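Long-range contacts in protein SeqA (Vibrio cholerae, PDB 3SK7), which negatively regulates the initiation of DNA replication, probably by binding pairs of hemimethylated GATC sequences at the replication origin oriC: residues R26-I30 / V112-I116; R53-A57 / M94-V98. One frame throughout, in Å; residues are numbered along the deposited sequence. Where two conformers were deposited one is given.

Contact 1 of 2, residues R26-I30 / V112-I116; sequences RFMLI and VTHSI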
# COMPACT_ATOMS: atom_id res chain seq x y z
N ARG A 26 -8.13 -0.34 -4.65
CA ARG A 26 -7.56 -1.59 -4.28
C ARG A 26 -6.17 -1.34 -3.66
O ARG A 26 -5.82 -1.91 -2.63
CB ARG A 26 -7.42 -2.48 -5.49
CG ARG A 26 -8.76 -2.91 -6.04
CD ARG A 26 -8.66 -4.11 -6.96
NE ARG A 26 -8.05 -3.78 -8.23
CZ ARG A 26 -8.73 -3.40 -9.30
NH1 ARG A 26 -10.04 -3.28 -9.25
NH2 ARG A 26 -8.12 -3.12 -10.44
N PHE A 27 -5.39 -0.47 -4.32
CA PHE A 27 -4.08 -0.03 -3.84
C PHE A 27 -4.20 0.49 -2.41
O PHE A 27 -3.46 0.09 -1.51
CB PHE A 27 -3.56 1.03 -4.80
CG PHE A 27 -2.27 1.70 -4.40
CD1 PHE A 27 -1.08 1.01 -4.39
CD2 PHE A 27 -2.24 3.04 -4.10
CE1 PHE A 27 0.12 1.65 -4.11
CE2 PHE A 27 -1.05 3.67 -3.81
CZ PHE A 27 0.12 2.97 -3.81
N MET A 28 -5.13 1.42 -2.21
CA MET A 28 -5.33 1.99 -0.89
C MET A 28 -5.74 0.98 0.19
O MET A 28 -5.23 1.03 1.32
CB MET A 28 -6.33 3.14 -0.95
CG MET A 28 -5.82 4.40 -1.65
SD MET A 28 -4.34 5.03 -0.87
CE MET A 28 -4.35 6.73 -1.30
N LEU A 29 -6.67 0.08 -0.16
CA LEU A 29 -7.11 -0.90 0.81
C LEU A 29 -5.99 -1.89 1.14
O LEU A 29 -5.85 -2.31 2.28
CB LEU A 29 -8.36 -1.62 0.31
CG LEU A 29 -8.98 -2.65 1.25
CD1 LEU A 29 -9.22 -2.07 2.63
CD2 LEU A 29 -10.28 -3.18 0.67
N ILE A 30 -5.19 -2.25 0.16
CA ILE A 30 -4.02 -3.08 0.42
C ILE A 30 -3.06 -2.40 1.42
O ILE A 30 -2.63 -3.03 2.41
CB ILE A 30 -3.28 -3.39 -0.88
CG1 ILE A 30 -4.01 -4.46 -1.68
CG2 ILE A 30 -1.84 -3.87 -0.62
CD1 ILE A 30 -3.63 -4.52 -3.15
N VAL A 112 -0.98 -10.39 -4.40
CA VAL A 112 -1.50 -9.09 -3.97
C VAL A 112 -1.26 -8.02 -5.05
O VAL A 112 -2.17 -7.26 -5.40
CB VAL A 112 -0.86 -8.67 -2.63
CG1 VAL A 112 -1.18 -7.22 -2.29
CG2 VAL A 112 -1.34 -9.55 -1.50
N THR A 113 -0.04 -7.97 -5.60
CA THR A 113 0.24 -6.98 -6.62
C THR A 113 -0.53 -7.25 -7.92
O THR A 113 -1.00 -6.30 -8.57
CB THR A 113 1.76 -6.88 -6.92
OG1 THR A 113 2.27 -8.14 -7.36
CG2 THR A 113 2.52 -6.41 -5.71
N HIS A 114 -0.70 -8.51 -8.29
CA HIS A 114 -1.50 -8.82 -9.48
C HIS A 114 -2.94 -8.38 -9.36
O HIS A 114 -3.60 -8.16 -10.37
CB HIS A 114 -1.43 -10.32 -9.80
CG HIS A 114 -0.13 -10.73 -10.41
ND1 HIS A 114 0.04 -11.96 -11.01
CD2 HIS A 114 1.05 -10.09 -10.53
CE1 HIS A 114 1.27 -12.06 -11.47
NE2 HIS A 114 1.91 -10.93 -11.19
N SER A 115 -3.42 -8.20 -8.13
CA SER A 115 -4.82 -7.86 -7.89
C SER A 115 -5.12 -6.38 -8.06
O SER A 115 -6.30 -5.98 -8.11
CB SER A 115 -5.24 -8.28 -6.49
OG SER A 115 -4.75 -7.35 -5.52
N ILE A 116 -4.07 -5.58 -8.12
CA ILE A 116 -4.21 -4.14 -8.29
C ILE A 116 -4.55 -3.84 -9.74
O ILE A 116 -3.91 -4.34 -10.69
CB ILE A 116 -2.95 -3.38 -7.90
CG1 ILE A 116 -2.58 -3.68 -6.45
CG2 ILE A 116 -3.15 -1.85 -8.09
CD1 ILE A 116 -1.22 -3.15 -6.04
OXT ILE A 116 -5.49 -3.09 -9.99
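Val-112 meets Ile-30 through one branch: its CG1 lies 3.7 Å from Ile-30 CD1 and 3.8 Å from Ile-30 CG2, the two side chains lying alongside and pointing past one another. Its carbonyl oxygen takes two bonds from one residue, from Ser-115 OG at 2.6 Å and from Ser-115 N. With chi1 at 78°, the Ser-115 hydroxyl folds back over its own backbone to that carbonyl and presents its OG to Ile-30 CD1. Ile-116, the last residue, packs its CG1 3.6 Å from Ile-30 CD1; its CG2 rests loosely on Phe-27 CB, 4.4 Å, with CD1 near the plane of the ring at its edge. Its terminal carboxylate is held in a salt bridge: Arg-26 NH2 donates to Ile-116 OXT at 2.7 Å with an N-H...O angle of 158°, nearly in the guanidinium plane, while NE adds a weak bond to the same OXT. The bend of the arginine chain at chi3 (-72°) turns the guanidinium toward this chain end, and NH1 is bonded to Leu-20 O, which fixes the group from another direction. The contact fastens the C-terminus to helix 23-37, with Phe-17 of helix 15-18, helix 3-12 and helix 88-101 packed around it.

Contact 2 of 2, residues R53-A57 / M94-V98; sequences RVYFA and MVEQV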
# COMPACT_ATOMS: atom_id res chain seq x y z
N ARG A 53 13.20 8.59 -4.91
CA ARG A 53 11.93 9.29 -4.78
C ARG A 53 11.23 8.91 -3.47
O ARG A 53 11.26 7.77 -3.04
CB ARG A 53 11.01 8.98 -5.97
N VAL A 54 10.62 9.90 -2.84
CA VAL A 54 9.77 9.69 -1.67
C VAL A 54 8.38 9.32 -2.15
O VAL A 54 7.78 10.05 -2.93
CB VAL A 54 9.68 10.99 -0.80
CG1 VAL A 54 8.83 10.76 0.45
CG2 VAL A 54 11.06 11.42 -0.38
N TYR A 55 7.87 8.20 -1.65
CA TYR A 55 6.55 7.75 -1.98
C TYR A 55 5.56 7.97 -0.85
O TYR A 55 4.38 8.20 -1.12
CB TYR A 55 6.58 6.25 -2.32
CG TYR A 55 7.24 5.91 -3.61
CD1 TYR A 55 6.91 6.58 -4.78
CD2 TYR A 55 8.17 4.90 -3.68
CE1 TYR A 55 7.52 6.26 -5.99
CE2 TYR A 55 8.79 4.58 -4.89
CZ TYR A 55 8.45 5.27 -6.03
OH TYR A 55 9.05 4.97 -7.23
N PHE A 56 6.03 7.88 0.39
CA PHE A 56 5.18 7.95 1.56
C PHE A 56 5.64 9.06 2.49
O PHE A 56 6.84 9.38 2.57
CB PHE A 56 5.24 6.64 2.33
CG PHE A 56 4.75 5.46 1.55
CD1 PHE A 56 5.62 4.65 0.85
CD2 PHE A 56 3.40 5.15 1.53
CE1 PHE A 56 5.16 3.57 0.11
CE2 PHE A 56 2.93 4.07 0.81
CZ PHE A 56 3.80 3.28 0.11
N ALA A 57 4.68 9.59 3.24
CA ALA A 57 4.97 10.52 4.31
C ALA A 57 3.93 10.39 5.40
O ALA A 57 2.93 9.70 5.22
CB ALA A 57 5.03 11.96 3.79
N MET A 94 5.39 -0.30 -5.81
CA MET A 94 5.40 0.30 -4.48
C MET A 94 4.94 -0.70 -3.42
O MET A 94 5.54 -0.83 -2.34
CB MET A 94 4.49 1.52 -4.46
CG MET A 94 4.97 2.63 -5.39
SD MET A 94 3.76 3.92 -5.74
CE MET A 94 3.64 4.54 -4.09
N VAL A 95 3.86 -1.42 -3.73
CA VAL A 95 3.35 -2.41 -2.80
C VAL A 95 4.36 -3.57 -2.61
O VAL A 95 4.57 -4.05 -1.50
CB VAL A 95 1.99 -2.96 -3.25
CG1 VAL A 95 1.62 -4.22 -2.50
CG2 VAL A 95 0.90 -1.92 -3.07
N GLU A 96 4.98 -3.99 -3.70
CA GLU A 96 6.00 -5.01 -3.59
C GLU A 96 7.15 -4.57 -2.69
O GLU A 96 7.57 -5.33 -1.83
CB GLU A 96 6.55 -5.35 -4.98
CG GLU A 96 7.72 -6.33 -4.95
CD GLU A 96 8.31 -6.60 -6.30
OE1 GLU A 96 8.21 -5.75 -7.22
OE2 GLU A 96 8.90 -7.68 -6.42
N GLN A 97 7.64 -3.35 -2.89
CA GLN A 97 8.74 -2.84 -2.08
C GLN A 97 8.39 -2.87 -0.60
O GLN A 97 9.19 -3.33 0.28
CB GLN A 97 9.10 -1.42 -2.49
CG GLN A 97 9.83 -1.33 -3.82
CD GLN A 97 9.87 0.07 -4.43
OE1 GLN A 97 9.64 1.08 -3.75
NE2 GLN A 97 10.15 0.13 -5.73
N VAL A 98 7.18 -2.40 -0.29
CA VAL A 98 6.74 -2.40 1.09
C VAL A 98 6.63 -3.82 1.66
O VAL A 98 7.11 -4.11 2.77
CB VAL A 98 5.39 -1.68 1.21
CG1 VAL A 98 4.76 -1.89 2.57
CG2 VAL A 98 5.54 -0.18 0.94
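Met-94 and Val-98, which both approach Phe-56, are tied to each other by the helical bond from Val-98 N to Met-94 O, 3.1 Å; no hydrogen bond crosses between the segments. Met-94 lies over one face of the Tyr-55 ring in a Met-aromatic contact. Its CG stands 4.2 Å from the ring centroid and only 4° off the normal, a CH-pi approach, and its SD lies above the same face, farther off at 4.5 Å from the centroid. A bend at chi3 (64°) returns the methyl to the root of the ring, where Met-94 CE touches Tyr-55 CB at 3.8 Å. On the opposite face of the ring, toward its rim, is the carbonyl oxygen of Arg-53. In one of its two conformers Gln-97 brings OE1 near Tyr-55 CE2, a doubtful touch. One turn on from Met-94, Val-98 puts CG2 3.9 Å from Phe-56 CE1, while Met-94 CE marks a looser second approach to the Phe-56 ring. The contact packs outer strand 56-57 of the three-stranded antiparallel sheet, with the loop before it, on helix 88-101; the strand pairs with strand 81-82 (Ala-57 with Trp-81), Tyr-55 bonds to Ile-83, and Phe-56 also meets helices 23-37 and 39-47.

In the fold
Helices 23-37 and 88-101 join the two contacts, whose centres lie 13 Å apart on opposite sides of the centre of the chain. Val-95, facing away from segment 53-57, packs on Phe-27, Ile-30 and Ile-116 of contact 1, and Met-94 CE also lies 3.9 Å from Phe-27 CZ, so one methionine serves both. Contact 1 brings two helices together and is only partly buried: apolar on its inner side, it ends in a charged grip on the chain terminus. Contact 2 sets an edge strand and the residues before it against a helix, is a largely buried contact, and relies on aromatic, sulfur and methyl packing, with its one exposed participant, Gln-97, at the margin.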